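Local coordinates for protein reducing end xylose-releasing exo-oligoxylanase (Paenibacillus barengoltzii G22, PDB 5YXT) that hydrolyses xylo-oligosaccharides, probably releasing xylose from their reducing ends, as a member of glycoside hydrolase family 8, at residues Y173-K184 with P187-H197. Sequence-based numbering, arbitrary orientation.
Sequences YPMWNPDNKLIK and PNCEFSDPSYH
S192 swings its OG across from its own nitrogen (chi1 -172°), which brings it to the carbonyl of I183, and the bends of K184 at chi2 and chi3 (136° and 83°) fold its ammonium back toward P187. S192 OG donates to I183 O at 2.7 Å, from a position tilted out of the carbonyl plane, and accepts from H197 NE2 at 2.8 Å, which fixes the direction of its proton. The imidazole is held at its other nitrogen by S224 of helix 214-231. Over one face of this ring sits I183 CG2, 3.6 Å from the centroid in a CH-pi contact, while L182 CD2 comes in at the edge; the CD1 end of I183 packs on Y196 CB. K184 NZ lies between P174 O, which it bonds at 3.0 Å, and P187 O, bonded weakly, and its aliphatic chain runs along C189 O. P187 also rests its ring beside M175 CG. The exposed E190 reaches in to the buried amide of N177, whose ND2 donates to the syn lone pair of E190 OE1 (3.0 Å); Y245 binds the same oxygen. N177 OD1 accepts from D179 N in an Asx turn, which N180 N extends to an Asx motif. S192 and K184 thus fold the loop by gripping backbone carbonyls, N177 and E190 add an amide-carboxylate bond, and hydrogen bonds from I183 O through S192 OG and H197 to S224 tie it to helix 214-231.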
ATOM      1  N   TYR C 173      35.147  -0.984 -34.324  1.00 25.43           N
ATOM      2  CA  TYR C 173      33.935  -1.727 -33.964  1.00 24.37           C
ATOM      3  C   TYR C 173      32.743  -0.795 -33.779  1.00 22.16           C
ATOM      4  O   TYR C 173      32.904   0.338 -33.291  1.00 23.13           O
ATOM      5  CB  TYR C 173      34.146  -2.545 -32.681  1.00 25.74           C
ATOM      6  CG  TYR C 173      34.948  -3.803 -32.914  1.00 26.61           C
ATOM      7  CD1 TYR C 173      34.328  -4.976 -33.299  1.00 27.08           C
ATOM      8  CD2 TYR C 173      36.326  -3.808 -32.763  1.00 27.70           C
ATOM      9  CE1 TYR C 173      35.055  -6.125 -33.522  1.00 34.18           C
ATOM     10  CE2 TYR C 173      37.068  -4.953 -32.992  1.00 27.60           C
ATOM     11  CZ  TYR C 173      36.424  -6.106 -33.367  1.00 30.97           C
ATOM     12  OH  TYR C 173      37.147  -7.250 -33.588  1.00 37.93           O
ATOM     13  N   PRO C 174      31.549  -1.236 -34.149  1.00 21.35           N
ATOM     14  CA  PRO C 174      30.358  -0.413 -33.936  1.00 19.61           C
ATOM     15  C   PRO C 174      29.903  -0.491 -32.483  1.00 19.83           C
ATOM     16  O   PRO C 174      30.323  -1.353 -31.712  1.00 20.08           O
ATOM     17  CB  PRO C 174      29.337  -1.044 -34.883  1.00 21.75           C
ATOM     18  CG  PRO C 174      29.690  -2.495 -34.839  1.00 24.55           C
ATOM     19  CD  PRO C 174      31.200  -2.556 -34.705  1.00 22.18           C
ATOM     20  N   MET C 175      29.019   0.437 -32.122  1.00 19.10           N
ATOM     21  CA  MET C 175      28.546   0.562 -30.750  1.00 19.45           C
ATOM     22  C   MET C 175      27.332  -0.297 -30.460  1.00 19.03           C
ATOM     23  O   MET C 175      26.984  -0.468 -29.285  1.00 17.16           O
ATOM     24  CB  MET C 175      28.189   2.015 -30.436  1.00 19.33           C
ATOM     25  CG  MET C 175      29.210   2.723 -29.590  1.00 25.06           C
ATOM     26  SD  MET C 175      28.885   4.490 -29.499  1.00 27.64           S
ATOM     27  CE  MET C 175      30.509   5.072 -29.066  1.00 25.66           C
ATOM     28  N   TRP C 176      26.663  -0.790 -31.501  1.00 18.12           N
ATOM     29  CA  TRP C 176      25.551  -1.719 -31.384  1.00 17.25           C
ATOM     30  C   TRP C 176      25.969  -3.040 -32.001  1.00 21.08           C
ATOM     31  O   TRP C 176      26.536  -3.064 -33.098  1.00 20.16           O
ATOM     32  CB  TRP C 176      24.290  -1.194 -32.087  1.00 16.54           C
ATOM     33  CG  TRP C 176      23.449  -0.332 -31.220  1.00 16.23           C
ATOM     34  CD1 TRP C 176      22.283  -0.690 -30.597  1.00 18.01           C
ATOM     35  CD2 TRP C 176      23.700   1.030 -30.846  1.00 17.63           C
ATOM     36  NE1 TRP C 176      21.798   0.365 -29.863  1.00 15.59           N
ATOM     37  CE2 TRP C 176      22.644   1.433 -29.997  1.00 17.18           C
ATOM     38  CE3 TRP C 176      24.713   1.948 -31.139  1.00 18.37           C
ATOM     39  CZ2 TRP C 176      22.574   2.711 -29.437  1.00 15.73           C
ATOM     40  CZ3 TRP C 176      24.643   3.220 -30.583  1.00 18.30           C
ATOM     41  CH2 TRP C 176      23.580   3.590 -29.741  1.00 18.09           C
ATOM     42  N   ASN C 177      25.693  -4.128 -31.303  1.00 19.32           N
ATOM     43  CA  ASN C 177      25.943  -5.443 -31.873  1.00 21.04           C
ATOM     44  C   ASN C 177      24.967  -5.682 -33.018  1.00 22.81           C
ATOM     45  O   ASN C 177      23.752  -5.499 -32.842  1.00 22.43           O
ATOM     46  CB  ASN C 177      25.794  -6.510 -30.800  1.00 22.87           C
ATOM     47  CG  ASN C 177      25.918  -7.901 -31.350  1.00 24.76           C
ATOM     48  OD1 ASN C 177      24.994  -8.415 -31.965  1.00 24.78           O
ATOM     49  ND2 ASN C 177      27.063  -8.527 -31.124  1.00 26.38           N
ATOM     50  N   PRO C 178      25.445  -6.072 -34.201  1.00 22.56           N
ATOM     51  CA  PRO C 178      24.535  -6.200 -35.353  1.00 26.95           C
ATOM     52  C   PRO C 178      23.624  -7.410 -35.281  1.00 30.11           C
ATOM     53  O   PRO C 178      22.605  -7.444 -35.989  1.00 30.06           O
ATOM     54  CB  PRO C 178      25.495  -6.299 -36.548  1.00 29.94           C
ATOM     55  CG  PRO C 178      26.739  -6.889 -35.972  1.00 29.94           C
ATOM     56  CD  PRO C 178      26.846  -6.364 -34.558  1.00 24.69           C
ATOM     57  N   ASP C 179      23.947  -8.400 -34.449  1.00 26.68           N
ATOM     58  CA  ASP C 179      23.155  -9.620 -34.366  1.00 29.07           C
ATOM     59  C   ASP C 179      21.989  -9.502 -33.394  1.00 28.72           C
ATOM     60  O   ASP C 179      20.861  -9.870 -33.736  1.00 30.03           O
ATOM     61  CB  ASP C 179      24.053 -10.793 -33.966  1.00 31.33           C
ATOM     62  CG  ASP C 179      25.268 -10.911 -34.856  1.00 37.64           C
ATOM     63  OD1 ASP C 179      25.082 -11.153 -36.067  1.00 41.56           O
ATOM     64  OD2 ASP C 179      26.404 -10.747 -34.359  1.00 41.81           O
ATOM     65  N   ASN C 180      22.232  -9.020 -32.175  1.00 23.21           N
ATOM     66  CA  ASN C 180      21.160  -8.904 -31.192  1.00 22.45           C
ATOM     67  C   ASN C 180      20.610  -7.485 -31.073  1.00 19.35           C
ATOM     68  O   ASN C 180      19.677  -7.260 -30.292  1.00 18.16           O
ATOM     69  CB  ASN C 180      21.635  -9.414 -29.820  1.00 24.07           C
ATOM     70  CG  ASN C 180      22.854  -8.664 -29.293  1.00 22.12           C
ATOM     71  OD1 ASN C 180      23.048  -7.491 -29.588  1.00 20.85           O
ATOM     72  ND2 ASN C 180      23.682  -9.349 -28.512  1.00 25.36           N
ATOM     73  N   LYS C 181      21.161  -6.537 -31.839  1.00 18.64           N
ATOM     74  CA  LYS C 181      20.698  -5.150 -31.899  1.00 18.49           C
ATOM     75  C   LYS C 181      20.778  -4.432 -30.547  1.00 16.34           C
ATOM     76  O   LYS C 181      20.052  -3.463 -30.312  1.00 17.38           O
ATOM     77  CB  LYS C 181      19.278  -5.065 -32.463  1.00 21.50           C
ATOM     78  CG  LYS C 181      19.241  -5.299 -33.970  1.00 25.12           C
ATOM     79  CD  LYS C 181      18.931  -6.735 -34.285  1.00 31.66           C
ATOM     80  CE  LYS C 181      18.727  -6.943 -35.788  1.00 31.76           C
ATOM     81  NZ  LYS C 181      19.985  -7.308 -36.460  1.00 30.70           N
ATOM     82  N   LEU C 182      21.672  -4.866 -29.667  1.00 15.88           N
ATOM     83  CA  LEU C 182      21.842  -4.245 -28.357  1.00 17.13           C
ATOM     84  C   LEU C 182      23.068  -3.337 -28.329  1.00 16.37           C
ATOM     85  O   LEU C 182      24.125  -3.673 -28.871  1.00 14.83           O
ATOM     86  CB  LEU C 182      21.970  -5.307 -27.267  1.00 16.37           C
ATOM     87  CG  LEU C 182      20.778  -6.255 -27.153  1.00 19.55           C
ATOM     88  CD1 LEU C 182      21.079  -7.407 -26.224  1.00 19.07           C
ATOM     89  CD2 LEU C 182      19.520  -5.490 -26.702  1.00 15.49           C
ATOM     90  N   ILE C 183      22.915  -2.180 -27.690  1.00 16.57           N
ATOM     91  CA  ILE C 183      24.049  -1.299 -27.455  1.00 16.39           C
ATOM     92  C   ILE C 183      25.063  -2.008 -26.560  1.00 18.08           C
ATOM     93  O   ILE C 183      24.700  -2.790 -25.670  1.00 17.19           O
ATOM     94  CB  ILE C 183      23.543   0.021 -26.845  1.00 17.32           C
ATOM     95  CG1 ILE C 183      24.645   1.086 -26.797  1.00 17.10           C
ATOM     96  CG2 ILE C 183      22.940  -0.212 -25.462  1.00 17.08           C
ATOM     97  CD1 ILE C 183      24.147   2.399 -26.179  1.00 17.32           C
ATOM     98  N   LYS C 184      26.350  -1.772 -26.822  1.00 17.71           N
ATOM     99  CA  LYS C 184      27.428  -2.381 -26.052  1.00 19.07           C
ATOM    100  C   LYS C 184      27.978  -1.415 -25.012  1.00 17.47           C
ATOM    101  O   LYS C 184      27.762  -0.204 -25.077  1.00 19.21           O
ATOM    102  CB  LYS C 184      28.565  -2.854 -26.966  1.00 17.62           C
ATOM    103  CG  LYS C 184      28.085  -3.744 -28.118  1.00 21.35           C
ATOM    104  CD  LYS C 184      28.739  -3.390 -29.457  1.00 25.08           C
ATOM    105  CE  LYS C 184      30.095  -4.052 -29.592  1.00 24.51           C
ATOM    106  NZ  LYS C 184      30.497  -4.229 -31.028  1.00 22.10           N
ATOM    107  N   PRO C 187      32.650  -0.035 -27.777  1.00 18.74           N
ATOM    108  CA  PRO C 187      32.694  -0.686 -29.095  1.00 22.05           C
ATOM    109  C   PRO C 187      33.427  -2.010 -29.092  1.00 21.70           C
ATOM    110  O   PRO C 187      33.008  -2.941 -29.779  1.00 21.62           O
ATOM    111  CB  PRO C 187      33.415   0.354 -29.968  1.00 21.47           C
ATOM    112  CG  PRO C 187      33.039   1.640 -29.377  1.00 19.39           C
ATOM    113  CD  PRO C 187      32.938   1.410 -27.883  1.00 22.63           C
ATOM    114  N   ASN C 188      34.485  -2.135 -28.299  1.00 20.67           N
ATOM    115  CA  ASN C 188      35.349  -3.303 -28.372  1.00 27.66           C
ATOM    116  C   ASN C 188      34.971  -4.396 -27.383  1.00 27.28           C
ATOM    117  O   ASN C 188      35.757  -5.328 -27.186  1.00 30.60           O
ATOM    118  CB  ASN C 188      36.802  -2.884 -28.154  1.00 24.45           C
ATOM    119  CG  ASN C 188      37.397  -2.244 -29.379  1.00 26.23           C
ATOM    120  OD1 ASN C 188      37.256  -1.043 -29.591  1.00 32.95           O
ATOM    121  ND2 ASN C 188      38.068  -3.045 -30.199  1.00 24.16           N
ATOM    122  N   CYS C 189      33.794  -4.320 -26.767  1.00 26.75           N
ATOM    123  CA  CYS C 189      33.396  -5.336 -25.808  1.00 22.80           C
ATOM    124  C   CYS C 189      32.019  -5.882 -26.152  1.00 25.97           C
ATOM    125  O   CYS C 189      31.111  -5.131 -26.531  1.00 27.01           O
ATOM    126  CB  CYS C 189      33.423  -4.780 -24.380  1.00 26.34           C
ATOM    127  SG  CYS C 189      35.114  -4.645 -23.693  1.00 35.44           S
ATOM    128  N   GLU C 190      31.872  -7.190 -25.978  1.00 21.79           N
ATOM    129  CA  GLU C 190      30.628  -7.913 -26.234  1.00 21.56           C
ATOM    130  C   GLU C 190      29.852  -8.152 -24.947  1.00 22.35           C
ATOM    131  O   GLU C 190      29.477  -9.282 -24.619  1.00 20.95           O
ATOM    132  CB  GLU C 190      30.925  -9.226 -26.944  1.00 24.89           C
ATOM    133  CG  GLU C 190      31.588  -9.054 -28.292  1.00 23.98           C
ATOM    134  CD  GLU C 190      30.595  -9.072 -29.435  1.00 33.53           C
ATOM    135  OE1 GLU C 190      29.503  -8.462 -29.314  1.00 28.96           O
ATOM    136  OE2 GLU C 190      30.908  -9.717 -30.460  1.00 42.80           O
ATOM    137  N   PHE C 191      29.641  -7.078 -24.188  1.00 19.54           N
ATOM    138  CA  PHE C 191      28.653  -7.055 -23.115  1.00 17.21           C
ATOM    139  C   PHE C 191      28.076  -5.646 -23.050  1.00 17.77           C
ATOM    140  O   PHE C 191      28.431  -4.772 -23.846  1.00 16.56           O
ATOM    141  CB  PHE C 191      29.254  -7.529 -21.782  1.00 15.93           C
ATOM    142  CG  PHE C 191      30.316  -6.614 -21.201  1.00 19.78           C
ATOM    143  CD1 PHE C 191      29.964  -5.551 -20.377  1.00 19.96           C
ATOM    144  CD2 PHE C 191      31.668  -6.868 -21.417  1.00 19.90           C
ATOM    145  CE1 PHE C 191      30.937  -4.729 -19.814  1.00 21.85           C
ATOM    146  CE2 PHE C 191      32.644  -6.057 -20.855  1.00 23.59           C
ATOM    147  CZ  PHE C 191      32.282  -4.982 -20.061  1.00 26.08           C
ATOM    148  N   SER C 192      27.166  -5.413 -22.110  1.00 15.70           N
ATOM    149  CA  SER C 192      26.447  -4.155 -22.139  1.00 13.82           C
ATOM    150  C   SER C 192      26.320  -3.586 -20.730  1.00 15.57           C
ATOM    151  O   SER C 192      26.870  -4.109 -19.755  1.00 16.38           O
ATOM    152  CB  SER C 192      25.075  -4.329 -22.813  1.00 18.32           C
ATOM    153  OG  SER C 192      24.420  -3.072 -23.023  1.00 17.06           O
ATOM    154  N   ASP C 193      25.579  -2.489 -20.648  1.00 15.65           N
ATOM    155  CA  ASP C 193      25.361  -1.731 -19.419  1.00 16.06           C
ATOM    156  C   ASP C 193      23.874  -1.400 -19.440  1.00 17.14           C
ATOM    157  O   ASP C 193      23.440  -0.608 -20.307  1.00 14.59           O
ATOM    158  CB  ASP C 193      26.250  -0.485 -19.420  1.00 15.58           C
ATOM    159  CG  ASP C 193      26.142   0.348 -18.153  1.00 19.38           C
ATOM    160  OD1 ASP C 193      25.009   0.562 -17.669  1.00 20.39           O
ATOM    161  OD2 ASP C 193      27.191   0.837 -17.677  1.00 18.76           O
ATOM    162  N   PRO C 194      23.057  -2.004 -18.570  1.00 15.13           N
ATOM    163  CA  PRO C 194      21.592  -1.846 -18.700  1.00 13.91           C
ATOM    164  C   PRO C 194      21.116  -0.395 -18.754  1.00 15.24           C
ATOM    165  O   PRO C 194      20.189  -0.074 -19.515  1.00 14.35           O
ATOM    166  CB  PRO C 194      21.072  -2.603 -17.468  1.00 14.55           C
ATOM    167  CG  PRO C 194      22.081  -3.715 -17.300  1.00 17.19           C
ATOM    168  CD  PRO C 194      23.413  -3.069 -17.609  1.00 15.40           C
ATOM    169  N   SER C 195      21.751   0.499 -17.995  1.00 12.24           N
ATOM    170  CA  SER C 195      21.366   1.912 -18.013  1.00 14.02           C
ATOM    171  C   SER C 195      21.640   2.614 -19.343  1.00 15.24           C
ATOM    172  O   SER C 195      21.105   3.711 -19.563  1.00 13.96           O
ATOM    173  CB  SER C 195      22.081   2.666 -16.891  1.00 16.10           C
ATOM    174  OG  SER C 195      23.445   2.893 -17.213  1.00 18.84           O
ATOM    175  N   TYR C 196      22.463   2.036 -20.224  1.00 14.23           N
ATOM    176  CA  TYR C 196      22.645   2.603 -21.559  1.00 15.75           C
ATOM    177  C   TYR C 196      21.461   2.336 -22.487  1.00 15.97           C
ATOM    178  O   TYR C 196      21.394   2.945 -23.558  1.00 13.95           O
ATOM    179  CB  TYR C 196      23.895   2.032 -22.252  1.00 15.05           C
ATOM    180  CG  TYR C 196      25.240   2.369 -21.656  1.00 16.03           C
ATOM    181  CD1 TYR C 196      25.358   3.053 -20.460  1.00 15.82           C
ATOM    182  CD2 TYR C 196      26.405   1.971 -22.307  1.00 16.91           C
ATOM    183  CE1 TYR C 196      26.589   3.339 -19.927  1.00 20.99           C
ATOM    184  CE2 TYR C 196      27.646   2.253 -21.787  1.00 19.58           C
ATOM    185  CZ  TYR C 196      27.739   2.935 -20.598  1.00 22.47           C
ATOM    186  OH  TYR C 196      28.977   3.220 -20.079  1.00 20.89           O
ATOM    187  N   HIS C 197      20.544   1.440 -22.121  1.00 13.90           N
ATOM    188  CA  HIS C 197      19.476   1.016 -23.028  1.00 13.50           C
ATOM    189  C   HIS C 197      18.344   2.030 -23.004  1.00 15.05           C
ATOM    190  O   HIS C 197      17.621   2.147 -22.009  1.00 14.29           O
ATOM    191  CB  HIS C 197      18.989  -0.381 -22.654  1.00 13.38           C
ATOM    192  CG  HIS C 197      19.955  -1.443 -23.045  1.00 12.36           C
ATOM    193  ND1 HIS C 197      19.762  -2.260 -24.142  1.00 15.07           N
ATOM    194  CD2 HIS C 197      21.169  -1.769 -22.541  1.00 14.31           C
ATOM    195  CE1 HIS C 197      20.800  -3.070 -24.270  1.00 13.68           C
ATOM    196  NE2 HIS C 197      21.672  -2.783 -23.319  1.00 15.36           N
TER
HETATM  197  O   HOH W   1      36.514   0.673 -31.778  1.00 29.77           O